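Local coordinates for protein citrate synthase (Thermotoga maritima, PDB 2P2W) that probably catalyses the condensation of oxaloacetate with acetyl-CoA and water to give citrate and CoA in the tricarboxylic acid cycle, at residues Glu137-Arg142 with Phe151-Phe156. Residues are numbered along the deposited sequence; the frame is centred on the assembly and turned at random.
Sequences ELIRPR and FYYMMF
The extended loop that joins helix 110-133 to helix 147-156 folds back along the last turn of the second helix, and residues I139, P141 and R142 meet Y153 and M154 there, at the surface of this largely helical enzyme. R142 and Y153 form a cation-pi pair: R142 CZ stands 4.7 Å from the centroid of the Y153 ring, nearly on its normal. The guanidinium is turned edge-on, its plane 83° from that of the ring, so that NH1 leads toward one face, above its rim, 3.4 Å from Y153 CZ. A chi1 of -163°, which sets CG opposite the main-chain nitrogen, carries the Y153 ring out to the loop; R142 lies over one face, while CG2 of the beta-branched I139 comes in obliquely, 3.8 Å from Y153 CD2. The slim, flexible M154 chain runs beneath the loop, bringing SD 3.6 Å from P141 CG, while the rigid proline suits the extended backbone. One water bridges the main chains, accepting from I139 N and donating to M154 O. A leucine in place of Y153 would probably leave the R142 guanidinium without its aromatic face and I139 CG2 less well covered. R142 also makes a salt bridge with D144, so its positive charge is probably stabilised by both carboxylate and ring; side-chain packing, the cation-pi pair and one water thus hold loop to helix.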
loop_
_atom_site.group_PDB
_atom_site.type_symbol
_atom_site.label_atom_id
_atom_site.label_comp_id
_atom_site.label_asym_id
_atom_site.label_seq_id
_atom_site.Cartn_x
_atom_site.Cartn_y
_atom_site.Cartn_z
ATOM N N GLU A 137 1.855 -26.173 19.602
ATOM C CA GLU A 137 0.400 -26.203 19.512
ATOM C C GLU A 137 -0.134 -24.779 19.647
ATOM O O GLU A 137 0.400 -23.979 20.415
ATOM C CB GLU A 137 -0.194 -27.074 20.624
ATOM C CG GLU A 137 0.100 -28.564 20.492
ATOM C CD GLU A 137 -0.363 -29.137 19.162
ATOM O OE1 GLU A 137 -1.583 -29.360 19.001
ATOM O OE2 GLU A 137 0.489 -29.359 18.276
ATOM N N LEU A 138 -1.181 -24.463 18.896
ATOM C CA LEU A 138 -1.771 -23.135 18.962
ATOM C C LEU A 138 -2.393 -22.921 20.333
ATOM O O LEU A 138 -2.855 -23.868 20.973
ATOM C CB LEU A 138 -2.861 -22.972 17.898
ATOM C CG LEU A 138 -2.480 -23.103 16.421
ATOM C CD1 LEU A 138 -3.720 -22.927 15.557
ATOM C CD2 LEU A 138 -1.433 -22.061 16.062
ATOM N N ILE A 139 -2.380 -21.675 20.790
ATOM C CA ILE A 139 -2.998 -21.323 22.061
ATOM C C ILE A 139 -4.106 -20.359 21.672
ATOM O O ILE A 139 -3.845 -19.220 21.277
ATOM C CB ILE A 139 -2.003 -20.638 23.018
ATOM C CG1 ILE A 139 -0.939 -21.649 23.461
ATOM C CG2 ILE A 139 -2.745 -20.080 24.232
ATOM C CD1 ILE A 139 0.168 -21.059 24.329
ATOM N N ARG A 140 -5.345 -20.837 21.757
ATOM C CA ARG A 140 -6.518 -20.054 21.364
ATOM C C ARG A 140 -6.694 -18.793 22.222
ATOM O O ARG A 140 -6.295 -18.737 23.378
ATOM C CB ARG A 140 -7.752 -20.949 21.493
ATOM C CG ARG A 140 -7.617 -22.243 20.691
ATOM C CD ARG A 140 -7.885 -22.026 19.198
ATOM N NE ARG A 140 -7.614 -23.253 18.442
ATOM C CZ ARG A 140 -8.005 -23.283 17.155
ATOM N NH1 ARG A 140 -8.604 -22.235 16.616
ATOM N NH2 ARG A 140 -7.783 -24.379 16.422
ATOM N N PRO A 141 -7.311 -17.754 21.637
ATOM C CA PRO A 141 -7.539 -16.501 22.360
ATOM C C PRO A 141 -8.416 -16.778 23.581
ATOM O O PRO A 141 -9.351 -17.576 23.505
ATOM C CB PRO A 141 -8.268 -15.632 21.333
ATOM C CG PRO A 141 -7.809 -16.182 20.014
ATOM C CD PRO A 141 -7.811 -17.667 20.253
ATOM N N ARG A 142 -8.111 -16.132 24.703
ATOM C CA ARG A 142 -8.897 -16.308 25.921
ATOM C C ARG A 142 -9.749 -15.066 26.130
ATOM O O ARG A 142 -9.219 -13.962 26.281
ATOM C CB ARG A 142 -7.976 -16.519 27.123
ATOM C CG ARG A 142 -7.348 -17.902 27.179
ATOM C CD ARG A 142 -6.387 -18.010 28.344
ATOM N NE ARG A 142 -6.979 -17.538 29.596
ATOM C CZ ARG A 142 -6.353 -17.559 30.768
ATOM N NH1 ARG A 142 -5.116 -18.035 30.848
ATOM N NH2 ARG A 142 -6.956 -17.098 31.859
ATOM N N PHE A 151 -2.451 -11.396 24.066
ATOM C CA PHE A 151 -1.419 -11.536 23.050
ATOM C C PHE A 151 -0.232 -12.257 23.670
ATOM O O PHE A 151 0.294 -13.219 23.109
ATOM C CB PHE A 151 -0.980 -10.166 22.529
ATOM C CG PHE A 151 0.196 -10.225 21.597
ATOM C CD1 PHE A 151 0.235 -11.155 20.563
ATOM C CD2 PHE A 151 1.266 -9.350 21.751
ATOM C CE1 PHE A 151 1.323 -11.217 19.693
ATOM C CE2 PHE A 151 2.364 -9.400 20.885
ATOM C CZ PHE A 151 2.390 -10.336 19.855
ATOM N N TYR A 152 0.172 -11.795 24.845
ATOM C CA TYR A 152 1.302 -12.390 25.539
ATOM C C TYR A 152 1.037 -13.863 25.848
ATOM O O TYR A 152 1.932 -14.704 25.734
ATOM C CB TYR A 152 1.573 -11.622 26.830
ATOM C CG TYR A 152 2.935 -11.888 27.425
ATOM C CD1 TYR A 152 4.047 -11.137 27.039
ATOM C CD2 TYR A 152 3.113 -12.892 28.373
ATOM C CE1 TYR A 152 5.306 -11.383 27.592
ATOM C CE2 TYR A 152 4.360 -13.148 28.928
ATOM C CZ TYR A 152 5.451 -12.392 28.537
ATOM O OH TYR A 152 6.679 -12.642 29.102
ATOM N N TYR A 153 -0.199 -14.182 26.219
ATOM C CA TYR A 153 -0.543 -15.558 26.544
ATOM C C TYR A 153 -0.585 -16.473 25.319
ATOM O O TYR A 153 -0.161 -17.626 25.394
ATOM C CB TYR A 153 -1.882 -15.613 27.291
ATOM C CG TYR A 153 -2.100 -16.930 28.001
ATOM C CD1 TYR A 153 -1.602 -17.132 29.290
ATOM C CD2 TYR A 153 -2.743 -17.993 27.370
ATOM C CE1 TYR A 153 -1.732 -18.362 29.931
ATOM C CE2 TYR A 153 -2.882 -19.229 28.001
ATOM C CZ TYR A 153 -2.370 -19.406 29.282
ATOM O OH TYR A 153 -2.484 -20.624 29.913
ATOM N N MET A 154 -1.097 -15.972 24.196
ATOM C CA MET A 154 -1.156 -16.782 22.981
ATOM C C MET A 154 0.255 -17.020 22.458
ATOM O O MET A 154 0.504 -17.979 21.724
ATOM C CB MET A 154 -1.981 -16.094 21.889
ATOM C CG MET A 154 -3.466 -15.957 22.196
ATOM S SD MET A 154 -4.373 -15.348 20.754
ATOM C CE MET A 154 -3.463 -13.837 20.371
ATOM N N MET A 155 1.173 -16.136 22.837
ATOM C CA MET A 155 2.566 -16.244 22.413
ATOM C C MET A 155 3.366 -17.214 23.270
ATOM O O MET A 155 3.998 -18.137 22.757
ATOM C CB MET A 155 3.266 -14.878 22.494
ATOM C CG MET A 155 3.077 -13.960 21.302
ATOM S SD MET A 155 4.032 -14.469 19.868
ATOM C CE MET A 155 5.735 -14.056 20.407
ATOM N N PHE A 156 3.320 -17.000 24.582
ATOM C CA PHE A 156 4.106 -17.797 25.515
ATOM C C PHE A 156 3.362 -18.695 26.500
ATOM O O PHE A 156 3.995 -19.367 27.312
ATOM C CB PHE A 156 5.020 -16.859 26.297
ATOM C CG PHE A 156 5.723 -15.847 25.437
ATOM C CD1 PHE A 156 6.656 -16.249 24.487
ATOM C CD2 PHE A 156 5.455 -14.488 25.579
ATOM C CE1 PHE A 156 7.314 -15.314 23.692
ATOM C CE2 PHE A 156 6.109 -13.542 24.787
ATOM C CZ PHE A 156 7.039 -13.959 23.842
HETATM O O HOH W 1 -1.352 -19.157 19.951
#